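Local coordinates for phosphatase YwpJ (Bacillus subtilis, PDB 1NRW), which removes phosphate from five- and six-carbon sugar phosphates and nucleoside monophosphates in vitro, and less readily from FMN, as a magnesium-dependent HAD-superfamily phosphatase, at residues G13-N26 and T272-M284. Residues are numbered along the deposited sequence; the frame is centred on the assembly and turned at random.
Sequences GTLLNSKHQVSLEN and TLTNDEHGVAHMM
Asn17 and Asp276 bring the two backbones to 4.7 Å between their CA atoms, and Asn26 and Ala281 pair again at 5.0 Å near the start of helix 279-286. Between Leu16 and Ser18 the loop is gripped by side chains: Asn275 ND2 hydrogen-bonds to a lone pair of Leu16 O in the carbonyl plane (3.0 Å), its OD1 being taken by Asn133, while Asp276 forks over Ser18, OD1 taking Ser18 N on its syn lone pair at 2.7 Å and OD2 taking Ser18 OG at 2.8 Å. With an alanine at Asp276, Ser18 N and OG would probably lose both acceptors, leaving the Asn17–His20 turn less firmly held. Asn26 OD1 accepts from Ala281 N (3.1 Å), 39° out of the carbonyl plane, and ND2 donates to Leu15 O (3.1 Å). A water joins Asn26 ND2, Thr14 O, Asn275 O and Val280 N. Glu25, bent at chi2 (88°), stacks its carboxylate over one His278 ring face, planes 17° apart, OE1 3.3 Å from NE2. Thr14 OG1 hydrogen-bonds to Asp240, a calcium ligand. In this Rossmann-like HAD core, the chain just past metal-binding Asp10 and Asp12 thus meets the last helix, 279-286, with Val280 and Leu15 against Ile9 of strand 6-10 and Ala281 on Ala29 of helix 24-35.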
ATOM      1  N   GLY A  13       6.269   6.020   2.571  1.00 10.57           N
ATOM      2  CA  GLY A  13       7.503   6.328   1.863  1.00 10.51           C
ATOM      3  C   GLY A  13       7.389   7.267   0.678  1.00 12.12           C
ATOM      4  O   GLY A  13       8.383   7.546   0.002  1.00 12.73           O
ATOM      5  N   THR A  14       6.185   7.769   0.433  1.00 11.40           N
ATOM      6  CA  THR A  14       5.946   8.653  -0.700  1.00 10.48           C
ATOM      7  C   THR A  14       5.197   9.895  -0.223  1.00 11.35           C
ATOM      8  O   THR A  14       5.821  10.936   0.013  1.00 11.89           O
ATOM      9  CB  THR A  14       5.165   7.873  -1.789  1.00 10.69           C
ATOM     10  OG1 THR A  14       5.980   6.782  -2.239  1.00 12.50           O
ATOM     11  CG2 THR A  14       4.817   8.756  -2.988  1.00 11.92           C
ATOM     12  N   LEU A  15       3.876   9.800  -0.067  1.00 10.98           N
ATOM     13  CA  LEU A  15       3.114  10.948   0.424  1.00 11.54           C
ATOM     14  C   LEU A  15       3.493  11.206   1.882  1.00 12.62           C
ATOM     15  O   LEU A  15       3.603  12.356   2.319  1.00 13.63           O
ATOM     16  CB  LEU A  15       1.605  10.689   0.337  1.00 12.26           C
ATOM     17  CG  LEU A  15       0.716  11.844   0.821  1.00 11.52           C
ATOM     18  CD1 LEU A  15       0.896  13.047  -0.107  1.00 12.98           C
ATOM     19  CD2 LEU A  15      -0.746  11.402   0.846  1.00 13.25           C
ATOM     20  N   LEU A  16       3.684  10.131   2.639  1.00 11.38           N
ATOM     21  CA  LEU A  16       4.048  10.270   4.045  1.00 13.34           C
ATOM     22  C   LEU A  16       5.551  10.417   4.229  1.00 13.26           C
ATOM     23  O   LEU A  16       6.333   9.767   3.531  1.00 12.89           O
ATOM     24  CB  LEU A  16       3.578   9.047   4.834  1.00 13.85           C
ATOM     25  CG  LEU A  16       2.067   8.777   4.795  1.00 13.98           C
ATOM     26  CD1 LEU A  16       1.765   7.494   5.544  1.00 14.30           C
ATOM     27  CD2 LEU A  16       1.304   9.943   5.410  1.00 16.54           C
ATOM     28  N   ASN A  17       5.957  11.273   5.164  1.00 12.35           N
ATOM     29  CA  ASN A  17       7.375  11.423   5.442  1.00 12.55           C
ATOM     30  C   ASN A  17       7.771  10.330   6.433  1.00 13.04           C
ATOM     31  O   ASN A  17       6.959   9.449   6.747  1.00 13.11           O
ATOM     32  CB  ASN A  17       7.702  12.824   5.989  1.00 14.42           C
ATOM     33  CG  ASN A  17       7.040  13.128   7.323  1.00 12.19           C
ATOM     34  OD1 ASN A  17       6.522  12.247   8.011  1.00 12.48           O
ATOM     35  ND2 ASN A  17       7.086  14.402   7.710  1.00 14.92           N
ATOM     36  N   SER A  18       9.002  10.383   6.931  1.00 12.79           N
ATOM     37  CA  SER A  18       9.498   9.361   7.849  1.00 14.17           C
ATOM     38  C   SER A  18       8.836   9.360   9.229  1.00 14.74           C
ATOM     39  O   SER A  18       9.090   8.472  10.048  1.00 15.30           O
ATOM     40  CB  SER A  18      11.023   9.467   7.978  1.00 13.96           C
ATOM     41  OG  SER A  18      11.418  10.738   8.462  1.00 17.16           O
ATOM     42  N   LYS A  19       7.993  10.353   9.487  1.00 15.02           N
ATOM     43  CA  LYS A  19       7.261  10.427  10.749  1.00 18.10           C
ATOM     44  C   LYS A  19       5.787  10.152  10.479  1.00 19.14           C
ATOM     45  O   LYS A  19       4.927  10.360  11.338  1.00 20.66           O
ATOM     46  CB  LYS A  19       7.448  11.800  11.396  1.00 17.92           C
ATOM     47  CG  LYS A  19       8.826  11.957  12.019  1.00 21.70           C
ATOM     48  CD  LYS A  19       8.978  13.257  12.796  1.00 24.39           C
ATOM     49  CE  LYS A  19       9.120  14.455  11.880  1.00 25.70           C
ATOM     50  NZ  LYS A  19       9.526  15.672  12.651  1.00 28.14           N
ATOM     51  N   HIS A  20       5.524   9.669   9.266  0.50 19.08           N
ATOM     52  CA  HIS A  20       4.183   9.356   8.781  0.50 19.04           C
ATOM     53  C   HIS A  20       3.197  10.510   8.854  0.50 18.85           C
ATOM     54  O   HIS A  20       2.016  10.334   9.162  0.50 17.99           O
ATOM     55  CB  HIS A  20       3.613   8.116   9.478  0.50 21.14           C
ATOM     56  CG  HIS A  20       4.015   6.831   8.824  0.50 21.55           C
ATOM     57  ND1 HIS A  20       3.378   5.635   9.073  0.50 21.58           N
ATOM     58  CD2 HIS A  20       4.992   6.556   7.926  0.50 21.52           C
ATOM     59  CE1 HIS A  20       3.943   4.679   8.357  0.50 23.35           C
ATOM     60  NE2 HIS A  20       4.926   5.212   7.652  0.50 21.51           N
ATOM     61  N   GLN A  21       3.700  11.699   8.551  1.00 17.43           N
ATOM     62  CA  GLN A  21       2.883  12.895   8.526  1.00 15.80           C
ATOM     63  C   GLN A  21       2.728  13.268   7.060  1.00 14.99           C
ATOM     64  O   GLN A  21       3.512  12.827   6.212  1.00 13.88           O
ATOM     65  CB  GLN A  21       3.601  14.056   9.220  1.00 16.86           C
ATOM     66  CG  GLN A  21       4.142  13.756  10.600  1.00 15.74           C
ATOM     67  CD  GLN A  21       5.114  14.822  11.069  1.00 15.37           C
ATOM     68  OE1 GLN A  21       5.916  15.333  10.285  1.00 16.20           O
ATOM     69  NE2 GLN A  21       5.065  15.149  12.357  1.00 17.91           N
ATOM     70  N   VAL A  22       1.704  14.057   6.765  1.00 14.90           N
ATOM     71  CA  VAL A  22       1.520  14.592   5.429  1.00 13.08           C
ATOM     72  C   VAL A  22       1.986  16.026   5.678  1.00 13.38           C
ATOM     73  O   VAL A  22       1.354  16.765   6.438  1.00 13.65           O
ATOM     74  CB  VAL A  22       0.048  14.608   4.986  1.00 14.95           C
ATOM     75  CG1 VAL A  22      -0.066  15.329   3.646  1.00 13.09           C
ATOM     76  CG2 VAL A  22      -0.482  13.179   4.871  1.00 14.11           C
ATOM     77  N   SER A  23       3.105  16.409   5.075  1.00 13.52           N
ATOM     78  CA  SER A  23       3.649  17.748   5.286  1.00 13.70           C
ATOM     79  C   SER A  23       2.723  18.840   4.779  1.00 14.09           C
ATOM     80  O   SER A  23       1.846  18.592   3.951  1.00 14.45           O
ATOM     81  CB  SER A  23       5.004  17.886   4.592  1.00 14.16           C
ATOM     82  OG  SER A  23       4.861  17.856   3.182  1.00 13.77           O
ATOM     83  N   LEU A  24       2.914  20.057   5.278  1.00 13.73           N
ATOM     84  CA  LEU A  24       2.092  21.163   4.820  1.00 14.83           C
ATOM     85  C   LEU A  24       2.285  21.314   3.314  1.00 14.65           C
ATOM     86  O   LEU A  24       1.328  21.562   2.579  1.00 14.13           O
ATOM     87  CB  LEU A  24       2.483  22.466   5.527  1.00 16.05           C
ATOM     88  CG  LEU A  24       2.339  22.534   7.050  1.00 18.24           C
ATOM     89  CD1 LEU A  24       2.599  23.964   7.506  1.00 17.37           C
ATOM     90  CD2 LEU A  24       0.942  22.103   7.469  1.00 17.63           C
ATOM     91  N   GLU A  25       3.528  21.150   2.858  1.00 14.58           N
ATOM     92  CA  GLU A  25       3.840  21.274   1.437  1.00 15.28           C
ATOM     93  C   GLU A  25       3.096  20.246   0.595  1.00 14.65           C
ATOM     94  O   GLU A  25       2.547  20.573  -0.465  1.00 13.90           O
ATOM     95  CB  GLU A  25       5.349  21.127   1.192  1.00 16.47           C
ATOM     96  CG  GLU A  25       6.173  22.330   1.624  1.00 19.83           C
ATOM     97  CD  GLU A  25       6.605  22.286   3.077  1.00 22.59           C
ATOM     98  OE1 GLU A  25       6.032  21.502   3.869  1.00 21.22           O
ATOM     99  OE2 GLU A  25       7.526  23.055   3.432  1.00 25.83           O
ATOM    100  N   ASN A  26       3.084  18.999   1.059  1.00 14.30           N
ATOM    101  CA  ASN A  26       2.383  17.952   0.327  1.00 14.47           C
ATOM    102  C   ASN A  26       0.876  18.154   0.358  1.00 14.71           C
ATOM    103  O   ASN A  26       0.197  17.922  -0.646  1.00 15.59           O
ATOM    104  CB  ASN A  26       2.741  16.569   0.879  1.00 12.84           C
ATOM    105  CG  ASN A  26       4.054  16.037   0.317  1.00 15.13           C
ATOM    106  OD1 ASN A  26       4.723  16.699  -0.481  1.00 13.93           O
ATOM    107  ND2 ASN A  26       4.423  14.834   0.731  1.00 11.77           N
ATOM    108  N   THR A 272      12.048  12.303  -8.290  1.00 14.76           N
ATOM    109  CA  THR A 272      11.824  13.496  -7.490  1.00 14.37           C
ATOM    110  C   THR A 272      12.635  13.433  -6.192  1.00 13.10           C
ATOM    111  O   THR A 272      13.489  12.559  -6.028  1.00 14.97           O
ATOM    112  CB  THR A 272      10.306  13.671  -7.203  1.00 15.15           C
ATOM    113  OG1 THR A 272      10.071  14.932  -6.565  1.00 15.03           O
ATOM    114  CG2 THR A 272       9.786  12.540  -6.314  1.00 14.16           C
ATOM    115  N   LEU A 273      12.388  14.376  -5.286  1.00 14.19           N
ATOM    116  CA  LEU A 273      13.102  14.435  -4.015  1.00 12.97           C
ATOM    117  C   LEU A 273      12.630  13.313  -3.085  1.00 12.39           C
ATOM    118  O   LEU A 273      11.712  12.573  -3.424  1.00 12.63           O
ATOM    119  CB  LEU A 273      12.860  15.793  -3.345  1.00 13.89           C
ATOM    120  CG  LEU A 273      13.061  17.007  -4.265  1.00 15.51           C
ATOM    121  CD1 LEU A 273      12.773  18.295  -3.511  1.00 16.84           C
ATOM    122  CD2 LEU A 273      14.483  17.002  -4.799  1.00 16.70           C
ATOM    123  N   THR A 274      13.264  13.178  -1.923  1.00 13.76           N
ATOM    124  CA  THR A 274      12.854  12.139  -0.974  1.00 13.55           C
ATOM    125  C   THR A 274      11.503  12.506  -0.370  1.00 13.18           C
ATOM    126  O   THR A 274      11.058  13.655  -0.465  1.00 13.21           O
ATOM    127  CB  THR A 274      13.852  11.988   0.196  1.00 15.00           C
ATOM    128  OG1 THR A 274      13.864  13.193   0.972  1.00 14.44           O
ATOM    129  CG2 THR A 274      15.247  11.700  -0.321  1.00 14.61           C
ATOM    130  N   ASN A 275      10.851  11.538   0.267  1.00 12.29           N
ATOM    131  CA  ASN A 275       9.561  11.826   0.877  1.00 13.12           C
ATOM    132  C   ASN A 275       9.697  12.935   1.911  1.00 12.64           C
ATOM    133  O   ASN A 275       8.837  13.812   1.997  1.00 14.59           O
ATOM    134  CB  ASN A 275       8.946  10.559   1.500  1.00 12.38           C
ATOM    135  CG  ASN A 275       9.854   9.880   2.522  1.00 13.70           C
ATOM    136  OD1 ASN A 275      11.078   9.998   2.475  1.00 13.32           O
ATOM    137  ND2 ASN A 275       9.242   9.136   3.440  1.00 13.06           N
ATOM    138  N   ASP A 276      10.779  12.905   2.684  1.00 13.83           N
ATOM    139  CA  ASP A 276      11.005  13.920   3.713  1.00 16.74           C
ATOM    140  C   ASP A 276      11.221  15.324   3.151  1.00 16.86           C
ATOM    141  O   ASP A 276      10.930  16.320   3.818  1.00 17.21           O
ATOM    142  CB  ASP A 276      12.189  13.520   4.595  1.00 18.30           C
ATOM    143  CG  ASP A 276      11.847  12.388   5.544  1.00 20.57           C
ATOM    144  OD1 ASP A 276      10.661  12.001   5.607  1.00 20.61           O
ATOM    145  OD2 ASP A 276      12.758  11.885   6.234  1.00 22.57           O
ATOM    146  N   GLU A 277      11.740  15.402   1.929  0.50 16.55           N
ATOM    147  CA  GLU A 277      11.978  16.690   1.285  0.50 16.37           C
ATOM    148  C   GLU A 277      10.782  17.104   0.430  0.50 15.25           C
ATOM    149  O   GLU A 277      10.905  17.939  -0.462  0.50 15.56           O
ATOM    150  CB  GLU A 277      13.244  16.626   0.421  0.50 18.17           C
ATOM    151  CG  GLU A 277      14.525  16.483   1.225  0.50 21.28           C
ATOM    152  CD  GLU A 277      14.829  17.713   2.064  0.50 24.04           C
ATOM    153  OE1 GLU A 277      15.653  17.612   2.996  0.50 28.17           O
ATOM    154  OE2 GLU A 277      14.251  18.783   1.789  0.50 25.89           O
ATOM    155  N   HIS A 278       9.626  16.509   0.713  1.00 15.34           N
ATOM    156  CA  HIS A 278       8.393  16.810  -0.011  1.00 13.85           C
ATOM    157  C   HIS A 278       8.444  16.472  -1.495  1.00 13.73           C
ATOM    158  O   HIS A 278       8.009  17.264  -2.339  1.00 14.02           O
ATOM    159  CB  HIS A 278       8.034  18.288   0.187  1.00 14.87           C
ATOM    160  CG  HIS A 278       8.212  18.754   1.597  1.00 16.77           C
ATOM    161  ND1 HIS A 278       9.105  19.745   1.950  1.00 21.33           N
ATOM    162  CD2 HIS A 278       7.668  18.311   2.754  1.00 16.43           C
ATOM    163  CE1 HIS A 278       9.105  19.888   3.263  1.00 17.81           C
ATOM    164  NE2 HIS A 278       8.243  19.029   3.776  1.00 22.43           N
ATOM    165  N   GLY A 279       8.951  15.281  -1.801  1.00 13.22           N
ATOM    166  CA  GLY A 279       9.049  14.839  -3.183  1.00 14.13           C
ATOM    167  C   GLY A 279       7.734  14.885  -3.942  1.00 13.24           C
ATOM    168  O   GLY A 279       7.701  15.213  -5.128  1.00 13.92           O
ATOM    169  N   VAL A 280       6.635  14.550  -3.276  1.00 12.56           N
ATOM    170  CA  VAL A 280       5.346  14.583  -3.954  1.00 13.68           C
ATOM    171  C   VAL A 280       5.020  16.011  -4.397  1.00 14.46           C
ATOM    172  O   VAL A 280       4.587  16.229  -5.532  1.00 14.70           O
ATOM    173  CB  VAL A 280       4.222  14.018  -3.050  1.00 12.30           C
ATOM    174  CG1 VAL A 280       2.874  14.224  -3.707  1.00 12.78           C
ATOM    175  CG2 VAL A 280       4.462  12.520  -2.818  1.00 13.34           C
ATOM    176  N   ALA A 281       5.236  16.985  -3.517  1.00 13.54           N
ATOM    177  CA  ALA A 281       4.980  18.378  -3.875  1.00 14.43           C
ATOM    178  C   ALA A 281       5.919  18.803  -5.016  1.00 14.27           C
ATOM    179  O   ALA A 281       5.493  19.461  -5.971  1.00 15.00           O
ATOM    180  CB  ALA A 281       5.180  19.283  -2.663  1.00 13.80           C
ATOM    181  N   HIS A 282       7.193  18.418  -4.922  1.00 14.44           N
ATOM    182  CA  HIS A 282       8.163  18.765  -5.963  1.00 14.86           C
ATOM    183  C   HIS A 282       7.711  18.223  -7.314  1.00 17.12           C
ATOM    184  O   HIS A 282       7.798  18.913  -8.329  1.00 17.25           O
ATOM    185  CB  HIS A 282       9.560  18.222  -5.623  1.00 15.15           C
ATOM    186  CG  HIS A 282      10.548  18.366  -6.742  1.00 16.53           C
ATOM    187  ND1 HIS A 282      10.718  17.404  -7.713  1.00 16.49           N
ATOM    188  CD2 HIS A 282      11.385  19.381  -7.068  1.00 16.98           C
ATOM    189  CE1 HIS A 282      11.617  17.819  -8.591  1.00 16.10           C
ATOM    190  NE2 HIS A 282      12.037  19.016  -8.221  1.00 17.17           N
HETATM  191  N   MSE A 283       7.226  16.986  -7.330  1.00 16.25           N
HETATM  192  CA  MSE A 283       6.758  16.397  -8.576  1.00 17.14           C
HETATM  193  C   MSE A 283       5.595  17.210  -9.147  1.00 17.13           C
HETATM  194  O   MSE A 283       5.560  17.512 -10.337  1.00 15.51           O
HETATM  195  CB  MSE A 283       6.298  14.962  -8.349  1.00 18.77           C
HETATM  196  CG  MSE A 283       5.603  14.370  -9.558  1.00 20.08           C
HETATM  197 SE   MSE A 283       4.611  12.804  -9.082  1.00 30.45          SE
HETATM  198  CE  MSE A 283       3.353  13.622  -7.869  1.00 19.85           C
HETATM  199  N   MSE A 284       4.639  17.556  -8.291  1.00 18.00           N
HETATM  200  CA  MSE A 284       3.477  18.327  -8.724  1.00 20.04           C
HETATM  201  C   MSE A 284       3.833  19.648  -9.386  1.00 19.73           C
HETATM  202  O   MSE A 284       3.248  20.025 -10.404  1.00 18.74           O
HETATM  203  CB  MSE A 284       2.559  18.618  -7.533  1.00 24.44           C
HETATM  204  CG  MSE A 284       1.884  17.396  -6.968  1.00 32.76           C
HETATM  205 SE   MSE A 284       0.642  16.683  -8.240  1.00 47.45          SE
HETATM  206  CE  MSE A 284       1.877  15.747  -9.370  1.00 44.86           C
TER
HETATM  207  O   HOH W   1       6.830  13.472  -0.216  1.00 13.68           O
HETATM  208  O   HOH W   2       8.779  16.233   6.169  1.00 27.43           O